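Local coordinates for DltD domain-containing protein (Beauveria bassiana, PDB 7D78) that is a polyketide thioesterase of the alpha/beta hydrolase type that probably cyclises polyketide chains into medium-ring lactones, at residues A143-R148 / K248-L253. Sequence-based numbering, arbitrary orientation.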
ATOM      1  N   ALA A 143      -2.807  11.780  -0.037  1.00 16.86           N
ATOM      2  CA  ALA A 143      -4.189  12.113  -0.373  1.00 19.85           C
ATOM      3  C   ALA A 143      -4.243  13.215  -1.419  1.00 17.33           C
ATOM      4  O   ALA A 143      -5.038  13.142  -2.367  1.00 19.98           O
ATOM      5  CB  ALA A 143      -4.967  12.527   0.885  1.00 19.09           C
ATOM      6  N   ALA A 144      -3.387  14.234  -1.278  1.00 17.78           N
ATOM      7  CA  ALA A 144      -3.378  15.333  -2.236  1.00 20.09           C
ATOM      8  C   ALA A 144      -3.008  14.856  -3.631  1.00 23.13           C
ATOM      9  O   ALA A 144      -3.519  15.392  -4.620  1.00 22.09           O
ATOM     10  CB  ALA A 144      -2.403  16.428  -1.786  1.00 18.67           C
ATOM     11  N   ALA A 145      -2.136  13.844  -3.723  1.00 20.28           N
ATOM     12  CA  ALA A 145      -1.700  13.339  -5.023  1.00 20.02           C
ATOM     13  C   ALA A 145      -2.877  12.941  -5.908  1.00 22.41           C
ATOM     14  O   ALA A 145      -2.847  13.166  -7.127  1.00 21.38           O
ATOM     15  CB  ALA A 145      -0.748  12.152  -4.834  1.00 18.13           C
ATOM     16  N   VAL A 146      -3.922  12.340  -5.332  1.00 19.79           N
ATOM     17  CA  VAL A 146      -4.994  11.772  -6.161  1.00 19.13           C
ATOM     18  C   VAL A 146      -6.253  12.629  -6.199  1.00 20.61           C
ATOM     19  O   VAL A 146      -7.185  12.297  -6.947  1.00 21.03           O
ATOM     20  CB  VAL A 146      -5.376  10.341  -5.718  1.00 22.13           C
ATOM     21  CG1 VAL A 146      -4.165   9.420  -5.781  1.00 18.77           C
ATOM     22  CG2 VAL A 146      -5.966  10.340  -4.318  1.00 23.20           C
ATOM     23  N   ASP A 147      -6.318  13.718  -5.438  1.00 19.32           N
ATOM     24  CA  ASP A 147      -7.591  14.398  -5.189  1.00 20.17           C
ATOM     25  C   ASP A 147      -7.461  15.866  -5.573  1.00 20.54           C
ATOM     26  O   ASP A 147      -6.895  16.659  -4.815  1.00 18.59           O
ATOM     27  CB  ASP A 147      -7.988  14.241  -3.719  1.00 20.32           C
ATOM     28  CG  ASP A 147      -9.401  14.712  -3.431  1.00 20.62           C
ATOM     29  OD1 ASP A 147     -10.078  15.244  -4.349  1.00 17.76           O
ATOM     30  OD2 ASP A 147      -9.826  14.550  -2.269  1.00 20.49           O
ATOM     31  N   ARG A 148      -7.991  16.241  -6.742  1.00 19.90           N
ATOM     32  CA  ARG A 148      -7.840  17.629  -7.172  1.00 21.62           C
ATOM     33  C   ARG A 148      -8.682  18.594  -6.351  1.00 20.93           C
ATOM     34  O   ARG A 148      -8.517  19.814  -6.494  1.00 20.47           O
ATOM     35  CB  ARG A 148      -8.195  17.769  -8.653  1.00 23.36           C
ATOM     36  CG  ARG A 148      -9.667  17.641  -8.954  1.00 23.29           C
ATOM     37  CD  ARG A 148      -9.913  17.566 -10.462  1.00 27.36           C
ATOM     38  NE  ARG A 148     -11.313  17.815 -10.793  1.00 24.69           N
ATOM     39  CZ  ARG A 148     -11.744  18.106 -12.018  1.00 31.32           C
ATOM     40  NH1 ARG A 148     -10.879  18.178 -13.026  1.00 23.73           N
ATOM     41  NH2 ARG A 148     -13.033  18.330 -12.231  1.00 30.77           N
ATOM     42  N   LYS A 248       8.152   8.734  -0.629  1.00 18.08           N
ATOM     43  CA  LYS A 248       8.953   9.572  -1.515  1.00 21.15           C
ATOM     44  C   LYS A 248       8.515   9.413  -2.960  1.00 23.75           C
ATOM     45  O   LYS A 248       8.519  10.388  -3.721  1.00 21.23           O
ATOM     46  CB  LYS A 248      10.443   9.250  -1.366  1.00 20.66           C
ATOM     47  CG  LYS A 248      10.989   9.550   0.020  1.00 20.18           C
ATOM     48  CD  LYS A 248      12.464   9.164   0.148  1.00 29.62           C
ATOM     49  CE  LYS A 248      12.995   9.448   1.548  1.00 28.29           C
ATOM     50  NZ  LYS A 248      14.376   8.918   1.741  1.00 25.18           N
ATOM     51  N   GLU A 249       8.097   8.204  -3.350  1.00 21.34           N
ATOM     52  CA  GLU A 249       7.620   8.009  -4.716  1.00 24.43           C
ATOM     53  C   GLU A 249       6.251   8.638  -4.914  1.00 22.74           C
ATOM     54  O   GLU A 249       5.987   9.230  -5.968  1.00 20.30           O
ATOM     55  CB  GLU A 249       7.578   6.522  -5.071  1.00 25.16           C
ATOM     56  CG  GLU A 249       8.896   5.796  -4.865  1.00 26.53           C
ATOM     57  CD  GLU A 249      10.069   6.508  -5.518  1.00 31.69           C
ATOM     58  OE1 GLU A 249       9.918   7.011  -6.652  1.00 27.87           O
ATOM     59  OE2 GLU A 249      11.143   6.562  -4.894  1.00 36.44           O
ATOM     60  N   ILE A 250       5.365   8.516  -3.917  1.00 16.85           N
ATOM     61  CA  ILE A 250       4.022   9.087  -4.049  1.00 19.15           C
ATOM     62  C   ILE A 250       4.084  10.614  -4.061  1.00 24.17           C
ATOM     63  O   ILE A 250       3.315  11.275  -4.775  1.00 20.12           O
ATOM     64  CB  ILE A 250       3.091   8.569  -2.934  1.00 21.10           C
ATOM     65  CG1 ILE A 250       2.991   7.040  -2.989  1.00 23.58           C
ATOM     66  CG2 ILE A 250       1.701   9.145  -3.100  1.00 22.92           C
ATOM     67  CD1 ILE A 250       2.420   6.435  -1.736  1.00 20.68           C
ATOM     68  N   LEU A 251       5.005  11.197  -3.289  1.00 23.46           N
ATOM     69  CA  LEU A 251       5.125  12.651  -3.275  1.00 23.66           C
ATOM     70  C   LEU A 251       5.475  13.193  -4.656  1.00 24.09           C
ATOM     71  O   LEU A 251       5.134  14.339  -4.976  1.00 24.68           O
ATOM     72  CB  LEU A 251       6.163  13.094  -2.242  1.00 20.35           C
ATOM     73  CG  LEU A 251       5.575  13.636  -0.933  1.00 21.89           C
ATOM     74  CD1 LEU A 251       4.838  12.523  -0.181  1.00 24.44           C
ATOM     75  CD2 LEU A 251       6.661  14.260  -0.048  1.00 25.28           C
ATOM     76  N   LYS A 252       6.113  12.375  -5.502  1.00 21.18           N
ATOM     77  CA  LYS A 252       6.449  12.828  -6.848  1.00 20.57           C
ATOM     78  C   LYS A 252       5.209  13.006  -7.712  1.00 24.49           C
ATOM     79  O   LYS A 252       5.255  13.761  -8.686  1.00 23.78           O
ATOM     80  CB  LYS A 252       7.434  11.858  -7.510  1.00 22.34           C
ATOM     81  CG  LYS A 252       8.814  11.854  -6.866  1.00 23.68           C
ATOM     82  CD  LYS A 252       9.586  10.601  -7.234  1.00 32.10           C
ATOM     83  CE  LYS A 252      10.933  10.542  -6.522  1.00 35.83           C
ATOM     84  NZ  LYS A 252      11.754   9.393  -7.009  1.00 33.56           N
ATOM     85  N   LEU A 253       4.100  12.343  -7.364  1.00 18.40           N
ATOM     86  CA  LEU A 253       2.838  12.574  -8.056  1.00 19.76           C
ATOM     87  C   LEU A 253       2.219  13.912  -7.682  1.00 23.90           C
ATOM     88  O   LEU A 253       1.337  14.393  -8.395  1.00 24.39           O
ATOM     89  CB  LEU A 253       1.840  11.456  -7.749  1.00 18.93           C
ATOM     90  CG  LEU A 253       2.335  10.035  -8.010  1.00 22.11           C
ATOM     91  CD1 LEU A 253       1.328   9.032  -7.491  1.00 20.34           C
ATOM     92  CD2 LEU A 253       2.587   9.829  -9.491  1.00 29.83           C
TER
HETATM   93  O   HOH W   1      -1.089  13.731  -9.211  1.00 36.33           O
HETATM   94  O   HOH W   2      -1.596  15.918  -8.695  1.00 40.97           O
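A145, near the C-terminal end of helix 135-146, sets its methyl group against L253, in the chain that continues helix 247-251. The L253 side chain makes its closest approach right at its root: CB stands 4.0 Å from CB of A145. From there CG lies anti to the carbonyl carbon (chi1 -54°) and steps back to 4.9 Å from A145 CB. Of the two tips, CD1 curls back to 4.6 Å from A145 CB and 4.4 Å from CG2 of I250, whereas CD2 stands 6.2 Å from A145 CB; R168 of the second subunit packs on this leucine. I250 supplies the other apolar partner, its CG2 branch reaching A145 CB at 4.2 Å. The same isoleucine also packs on C142 one turn earlier on helix 135-146, and on L104 of helix 103-118, so it extends this small apolar patch towards the neighbouring helix.

Beside the methyl the contact turns polar. No direct hydrogen bond joins the segments; instead a water lies within hydrogen-bonding distance of two main-chain carbonyls, 2.8 Å from O of A145 and 2.6 Å from O of L253, and can link them.

The contact joins the helix that follows the strand 127-133 and its likely nucleophile elbow to the short helix leading towards strand 259-264, close to the subunit interface. Both carbonyls are acceptors and cannot bond to each other, so a water with protons to give can mediate between them, while the A145 methyl, against L253 CB and I250 CG2, gives a small apolar contact.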